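Local coordinates for 5' nucleotidase family protein (Staphylococcus aureus subsp. aureus, PDB 4Q7F) that belongs to the 5'-nucleotidase family, joins a calcineurin-like metallophosphoesterase domain to a C-terminal nucleotidase domain, and binds manganese and magnesium ions beside the bound ligand 3D1, at residues G71-G76 with N109-Y114; P129-N134 with V157-L162. All blocks are in the same frame, centred on the assembly; numbering follows the deposited sequence.

Contact 1 of 2, residues G71-G76 with N109-Y114; sequences GDFLQG and NHEFNY. With MG (magnesium ion), chain B; MN (manganese (II) ion), chain C; 3D1 ((2R,3S,5R)-5-(6-amino-9H-purin-9-yl)-tetrahydro-2-(hydroxymethyl)furan-3-ol), chain D.
D72 and N109 meet at the magnesium ion, bound by D72 OD2 at 2.3 Å and by N109 OD1. D72 OD2 also binds the manganese ion, at 2.2 Å, and so bridges the two metals of a calcineurin-like metallophosphoesterase centre; D27, H29 and H249 complete the protein ligands of manganese, H207 and H247 those of magnesium. The other carboxylate oxygen, D72 OD1, takes the backbone N-H of H110 on its syn side, 30° out of the carboxylate plane; together with the two metal bonds at D72 OD2, this holds the rotation of the carboxylate. H110 brings its ring edge to D72 and reaches the 3D1 hydroxyl with a hydrogen bond of 2.8 Å between H110 NE2 and 3D1 O3'. Behind it, H110 ND1 donates to N113 OD1 at 2.8 Å, nearly straight and in the ring plane, while N113 ND2 is held by E171.

The second shell centres on E111, whose carboxylate gathers three backbone N-H groups of the metal loop. E111 OE2 accepts from D72 N through its syn lone pair, and E111 OE1 accepts from F73 N at 2.7 Å and L74 N at 2.8 Å, both from one face of its plane. The F73 ring stacks on this carboxylate, their planes 20° apart. Farther out, Q75 CG, anti to the backbone N (chi1 -178°), lies 3.5 Å from Y114 OH.

Segment 71-76 is a loop after strand 65-69; 109-114, which opens with the 3-10 turn 109-111, follows strand 104-105 of the same sheet. Helix 116-125 packs against L74 and E111, and helix 78-85 against Y114.

Contact 2 of 2, residues P129-N134 with V157-L162; sequences PVLCAN and VGVIGL
A133 points its methyl group toward strand 155-163 and meets I160 along the side of that chain, with A133 CB 4.0 Å from I160 CG1. The extended form of I160, with CG1 anti to the backbone N (chi1 -178°), carries its end back to the alanine although its CB bond leaves the other segment. L162 CD2 approaches the same methyl at 4.2 Å, so the small side chain touches two larger ones two residues apart on the strand.

N134 and L162 cross at about a right angle. The amide end of N134 lies against the L162 methyl CD2, which is 3.7 Å from N134 CG, and N134 OD1 comes near L162 CA. The touch on CD2 is apolar; the polar end of N134 is bound elsewhere, ND2 donating to the carbonyl oxygens of T163 and H182. At the other end of the contact, L131 extends its CD1 methyl to V159 CG1, 4.2 Å away, and L131 also touches K148 of strand 147-152.

Between these side chains the backbones come close at G161, with the CA atoms of C132 and G161 4.6 Å apart. G161, with no CB, lets L131 O approach its CA to 3.4 Å in a CA-H...O contact. C132 turns its side chain away from the strand, and its CA makes a second such contact, 3.5 Å from G161 O.

A single conventional hydrogen bond joins the segments, A133 N to G161 O at 2.7 Å, with an N-H...O angle of 171°. The contact is thus a buried seam of apolar side chains, tied by one straight N-H...O bond and two weaker CA-H...O contacts round G161, where the loop after helix 116-125 lies against the strand without continuous strand pairing.

Both contacts are buried and lie within the calcineurin-like phosphoesterase range, their centres about 17 Å apart and their nearest atoms about 5 Å apart. They occur in series along the chain, with helix 116-125 running between segments 109-114 and 129-134. Contact 1, closer to the centre of the chain, joins two loop segments, one with a 3-10 turn, and is polar: metal bonds, carboxylates gripping backbone N-H groups, and a histidine at the ligand. Contact 2, farther out, sets a loop against a strand of the six-stranded sheet through methyl contacts and one backbone bond. Contact 1 thus contributes D72, N109 and H110 to the metal and ligand site, whereas contact 2 joins parts of the surrounding domain.

Contact 1 of 2, residues G71-G76 with N109-Y114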
loop_
_atom_site.group_PDB
_atom_site.type_symbol
_atom_site.label_atom_id
_atom_site.label_comp_id
_atom_site.label_asym_id
_atom_site.label_seq_id
_atom_site.Cartn_x
_atom_site.Cartn_y
_atom_site.Cartn_z
ATOM N N GLY A 71 -5.003 -10.095 0.341
ATOM C CA GLY A 71 -5.218 -8.694 0.727
ATOM C C GLY A 71 -4.745 -7.593 -0.200
ATOM O O GLY A 71 -3.908 -7.799 -1.073
ATOM N N ASP A 72 -5.287 -6.404 0.030
ATOM C CA ASP A 72 -4.984 -5.218 -0.780
ATOM C C ASP A 72 -5.458 -5.455 -2.186
ATOM O O ASP A 72 -4.692 -5.337 -3.157
ATOM C CB ASP A 72 -3.500 -4.814 -0.723
ATOM C CG ASP A 72 -3.172 -3.956 0.502
ATOM O OD1 ASP A 72 -4.071 -3.756 1.359
ATOM O OD2 ASP A 72 -2.013 -3.493 0.611
ATOM N N PHE A 73 -6.741 -5.768 -2.288
ATOM C CA PHE A 73 -7.372 -6.042 -3.563
ATOM C C PHE A 73 -8.431 -5.022 -3.963
ATOM O O PHE A 73 -8.850 -4.978 -5.114
ATOM C CB PHE A 73 -8.048 -7.428 -3.548
ATOM C CG PHE A 73 -9.228 -7.542 -2.609
ATOM C CD1 PHE A 73 -10.511 -7.237 -3.041
ATOM C CD2 PHE A 73 -9.057 -7.964 -1.307
ATOM C CE1 PHE A 73 -11.579 -7.342 -2.192
ATOM C CE2 PHE A 73 -10.127 -8.096 -0.458
ATOM C CZ PHE A 73 -11.394 -7.773 -0.897
ATOM N N LEU A 74 -8.848 -4.185 -3.042
ATOM C CA LEU A 74 -9.969 -3.276 -3.308
ATOM C C LEU A 74 -9.568 -1.864 -3.680
ATOM O O LEU A 74 -10.384 -1.091 -4.164
ATOM C CB LEU A 74 -10.874 -3.306 -2.073
ATOM C CG LEU A 74 -12.265 -2.707 -2.110
ATOM C CD1 LEU A 74 -13.116 -3.360 -3.186
ATOM C CD2 LEU A 74 -12.874 -2.913 -0.724
ATOM N N GLN A 75 -8.303 -1.531 -3.477
ATOM C CA GLN A 75 -7.783 -0.198 -3.781
ATOM C C GLN A 75 -6.406 -0.314 -4.416
ATOM O O GLN A 75 -5.680 -1.279 -4.176
ATOM C CB GLN A 75 -7.674 0.610 -2.477
ATOM C CG GLN A 75 -7.181 2.060 -2.611
ATOM C CD GLN A 75 -5.671 2.194 -2.788
ATOM O OE1 GLN A 75 -4.898 1.298 -2.431
ATOM N NE2 GLN A 75 -5.241 3.331 -3.331
ATOM N N GLY A 76 -6.045 0.667 -5.239
ATOM C CA GLY A 76 -4.710 0.704 -5.759
ATOM C C GLY A 76 -4.540 1.267 -7.132
ATOM O O GLY A 76 -3.697 2.100 -7.343
ATOM N N ASN A 109 -4.791 -3.619 4.579
ATOM C CA ASN A 109 -5.142 -2.312 5.083
ATOM C C ASN A 109 -5.930 -1.435 4.116
ATOM O O ASN A 109 -6.781 -0.654 4.544
ATOM C CB ASN A 109 -3.898 -1.539 5.571
ATOM C CG ASN A 109 -2.842 -1.388 4.492
ATOM O OD1 ASN A 109 -2.231 -2.371 4.065
ATOM N ND2 ASN A 109 -2.575 -0.150 4.097
ATOM N N HIS A 110 -5.636 -1.538 2.828
ATOM C CA HIS A 110 -6.316 -0.738 1.806
ATOM C C HIS A 110 -7.764 -1.117 1.564
ATOM O O HIS A 110 -8.502 -0.376 0.910
ATOM C CB HIS A 110 -5.474 -0.683 0.515
ATOM C CG HIS A 110 -4.169 0.014 0.709
ATOM N ND1 HIS A 110 -4.078 1.384 0.796
ATOM C CD2 HIS A 110 -2.912 -0.459 0.900
ATOM C CE1 HIS A 110 -2.820 1.730 1.003
ATOM N NE2 HIS A 110 -2.097 0.628 1.097
ATOM N N GLU A 111 -8.187 -2.264 2.095
ATOM C CA GLU A 111 -9.602 -2.623 2.038
ATOM C C GLU A 111 -10.496 -1.666 2.813
ATOM O O GLU A 111 -11.712 -1.661 2.618
ATOM C CB GLU A 111 -9.839 -4.048 2.530
ATOM C CG GLU A 111 -9.918 -5.053 1.391
ATOM C CD GLU A 111 -8.577 -5.314 0.756
ATOM O OE1 GLU A 111 -8.327 -4.748 -0.322
ATOM O OE2 GLU A 111 -7.772 -6.048 1.354
ATOM N N PHE A 112 -9.894 -0.859 3.703
ATOM C CA PHE A 112 -10.633 0.118 4.491
ATOM C C PHE A 112 -10.633 1.540 3.887
ATOM O O PHE A 112 -11.400 2.390 4.329
ATOM C CB PHE A 112 -10.054 0.151 5.924
ATOM C CG PHE A 112 -10.174 -1.171 6.649
ATOM C CD1 PHE A 112 -11.316 -1.470 7.397
ATOM C CD2 PHE A 112 -9.160 -2.131 6.563
ATOM C CE1 PHE A 112 -11.437 -2.680 8.063
ATOM C CE2 PHE A 112 -9.286 -3.359 7.209
ATOM C CZ PHE A 112 -10.414 -3.621 7.981
ATOM N N ASN A 113 -9.788 1.777 2.874
ATOM C CA ASN A 113 -9.619 3.090 2.247
ATOM C C ASN A 113 -10.880 3.790 1.784
ATOM O O ASN A 113 -10.873 4.997 1.660
ATOM C CB ASN A 113 -8.704 3.007 0.997
ATOM C CG ASN A 113 -7.207 2.935 1.320
ATOM O OD1 ASN A 113 -6.388 2.954 0.391
ATOM N ND2 ASN A 113 -6.839 2.892 2.600
ATOM N N TYR A 114 -11.932 3.047 1.465
ATOM C CA TYR A 114 -13.158 3.666 0.967
ATOM C C TYR A 114 -14.322 3.588 1.942
ATOM O O TYR A 114 -15.471 3.810 1.555
ATOM C CB TYR A 114 -13.569 3.001 -0.351
ATOM C CG TYR A 114 -12.537 3.100 -1.459
ATOM C CD1 TYR A 114 -12.205 4.326 -2.016
ATOM C CD2 TYR A 114 -11.915 1.961 -1.962
ATOM C CE1 TYR A 114 -11.280 4.422 -3.034
ATOM C CE2 TYR A 114 -10.987 2.040 -2.984
ATOM C CZ TYR A 114 -10.675 3.265 -3.522
ATOM O OH TYR A 114 -9.753 3.340 -4.551
HETATM MG MG MG B . -0.926 -3.513 2.620
HETATM MN MN MN C . -0.264 -3.377 -0.672
HETATM O "O5'" 3D1 D . 2.913 0.881 5.197
HETATM C "C5'" 3D1 D . 2.247 1.987 4.596
HETATM C "C4'" 3D1 D . 1.119 1.510 3.698
HETATM O "O4'" 3D1 D . 0.353 2.658 3.365
HETATM C "C1'" 3D1 D . 0.473 2.993 1.979
HETATM N N9 3D1 D . 0.623 4.468 1.843
HETATM C C4 3D1 D . -0.428 5.275 1.806
HETATM N N3 3D1 D . -1.763 5.071 1.866
HETATM C C2 3D1 D . -2.616 6.111 1.803
HETATM N N1 3D1 D . -2.198 7.401 1.690
HETATM C C6 3D1 D . -0.890 7.739 1.623
HETATM N N6 3D1 D . -0.516 9.044 1.514
HETATM C C5 3D1 D . 0.102 6.645 1.696
HETATM N N7 3D1 D . 1.446 6.532 1.664
HETATM C C8 3D1 D . 1.757 5.215 1.766
HETATM C "C2'" 3D1 D . 1.604 2.140 1.422
HETATM C "C3'" 3D1 D . 1.542 0.940 2.349
HETATM O "O3'" 3D1 D . 0.531 0.034 1.857
HETATM O O HOH W 1 -7.191 3.247 -6.121
HETATM O O HOH W 2 0.698 -2.615 1.230
HETATM O O HOH W 3 0.082 -0.962 -0.605
#

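Contact 2 of 2, residues P129-N134 with V157-L162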
loop_
_atom_site.group_PDB
_atom_site.type_symbol
_atom_site.label_atom_id
_atom_site.label_comp_id
_atom_site.label_asym_id
_atom_site.label_seq_id
_atom_site.Cartn_x
_atom_site.Cartn_y
_atom_site.Cartn_z
ATOM N N PRO A 129 -15.095 -16.919 1.332
ATOM C CA PRO A 129 -14.888 -16.216 2.586
ATOM C C PRO A 129 -13.591 -15.448 2.692
ATOM O O PRO A 129 -12.577 -15.844 2.125
ATOM C CB PRO A 129 -14.857 -17.343 3.621
ATOM C CG PRO A 129 -14.388 -18.523 2.870
ATOM C CD PRO A 129 -15.039 -18.380 1.512
ATOM N N VAL A 130 -13.637 -14.353 3.438
ATOM C CA VAL A 130 -12.442 -13.559 3.716
ATOM C C VAL A 130 -12.146 -13.802 5.194
ATOM O O VAL A 130 -12.995 -13.559 6.052
ATOM C CB VAL A 130 -12.641 -12.080 3.365
ATOM C CG1 VAL A 130 -11.471 -11.241 3.889
ATOM C CG2 VAL A 130 -12.762 -11.923 1.855
ATOM N N LEU A 131 -10.948 -14.307 5.485
ATOM C CA LEU A 131 -10.611 -14.707 6.846
ATOM C C LEU A 131 -9.757 -13.659 7.545
ATOM O O LEU A 131 -8.694 -13.305 7.049
ATOM C CB LEU A 131 -9.873 -16.047 6.820
ATOM C CG LEU A 131 -10.657 -17.219 6.194
ATOM C CD1 LEU A 131 -9.744 -18.431 6.060
ATOM C CD2 LEU A 131 -11.886 -17.573 7.013
ATOM N N CYS A 132 -10.252 -13.156 8.674
ATOM C CA CYS A 132 -9.509 -12.160 9.486
ATOM C C CYS A 132 -9.803 -12.408 10.954
ATOM O O CYS A 132 -10.861 -12.027 11.456
ATOM C CB CYS A 132 -9.897 -10.746 9.108
ATOM S SG CYS A 132 -8.943 -9.521 10.036
ATOM N N ALA A 133 -8.862 -13.041 11.648
ATOM C CA ALA A 133 -9.057 -13.376 13.059
ATOM C C ALA A 133 -8.662 -12.289 14.073
ATOM O O ALA A 133 -9.018 -12.374 15.262
ATOM C CB ALA A 133 -8.309 -14.670 13.372
ATOM N N ASN A 134 -7.971 -11.248 13.627
ATOM C CA ASN A 134 -7.498 -10.247 14.580
ATOM C C ASN A 134 -8.062 -8.825 14.471
ATOM O O ASN A 134 -7.547 -7.894 15.106
ATOM C CB ASN A 134 -5.970 -10.225 14.562
ATOM C CG ASN A 134 -5.407 -9.672 13.279
ATOM O OD1 ASN A 134 -5.954 -9.892 12.211
ATOM N ND2 ASN A 134 -4.311 -8.932 13.384
ATOM N N VAL A 157 -6.302 -29.656 7.202
ATOM C CA VAL A 157 -5.574 -28.409 7.061
ATOM C C VAL A 157 -6.352 -27.327 7.798
ATOM O O VAL A 157 -7.569 -27.247 7.668
ATOM C CB VAL A 157 -5.455 -27.973 5.588
ATOM C CG1 VAL A 157 -4.702 -26.650 5.499
ATOM C CG2 VAL A 157 -4.769 -29.051 4.775
ATOM N N GLY A 158 -5.640 -26.493 8.558
ATOM C CA GLY A 158 -6.235 -25.386 9.283
ATOM C C GLY A 158 -5.644 -24.090 8.761
ATOM O O GLY A 158 -4.423 -23.961 8.647
ATOM N N VAL A 159 -6.507 -23.141 8.421
ATOM C CA VAL A 159 -6.057 -21.876 7.876
ATOM C C VAL A 159 -6.500 -20.725 8.757
ATOM O O VAL A 159 -7.659 -20.635 9.151
ATOM C CB VAL A 159 -6.608 -21.629 6.456
ATOM C CG1 VAL A 159 -6.010 -20.355 5.877
ATOM C CG2 VAL A 159 -6.290 -22.793 5.550
ATOM N N ILE A 160 -5.567 -19.848 9.085
ATOM C CA ILE A 160 -5.908 -18.684 9.864
ATOM C C ILE A 160 -5.492 -17.432 9.100
ATOM O O ILE A 160 -4.364 -17.348 8.615
ATOM C CB ILE A 160 -5.273 -18.704 11.275
ATOM C CG1 ILE A 160 -5.709 -17.462 12.055
ATOM C CG2 ILE A 160 -3.751 -18.775 11.210
ATOM C CD1 ILE A 160 -5.324 -17.503 13.530
ATOM N N GLY A 161 -6.428 -16.485 8.985
ATOM C CA GLY A 161 -6.203 -15.204 8.319
ATOM C C GLY A 161 -5.938 -14.096 9.329
ATOM O O GLY A 161 -6.651 -13.942 10.320
ATOM N N LEU A 162 -4.899 -13.323 9.069
ATOM C CA LEU A 162 -4.479 -12.247 9.949
ATOM C C LEU A 162 -4.101 -11.034 9.146
ATOM O O LEU A 162 -3.670 -11.151 7.989
ATOM C CB LEU A 162 -3.280 -12.697 10.776
ATOM C CG LEU A 162 -3.597 -13.792 11.788
ATOM C CD1 LEU A 162 -2.349 -14.527 12.271
ATOM C CD2 LEU A 162 -4.397 -13.210 12.942
#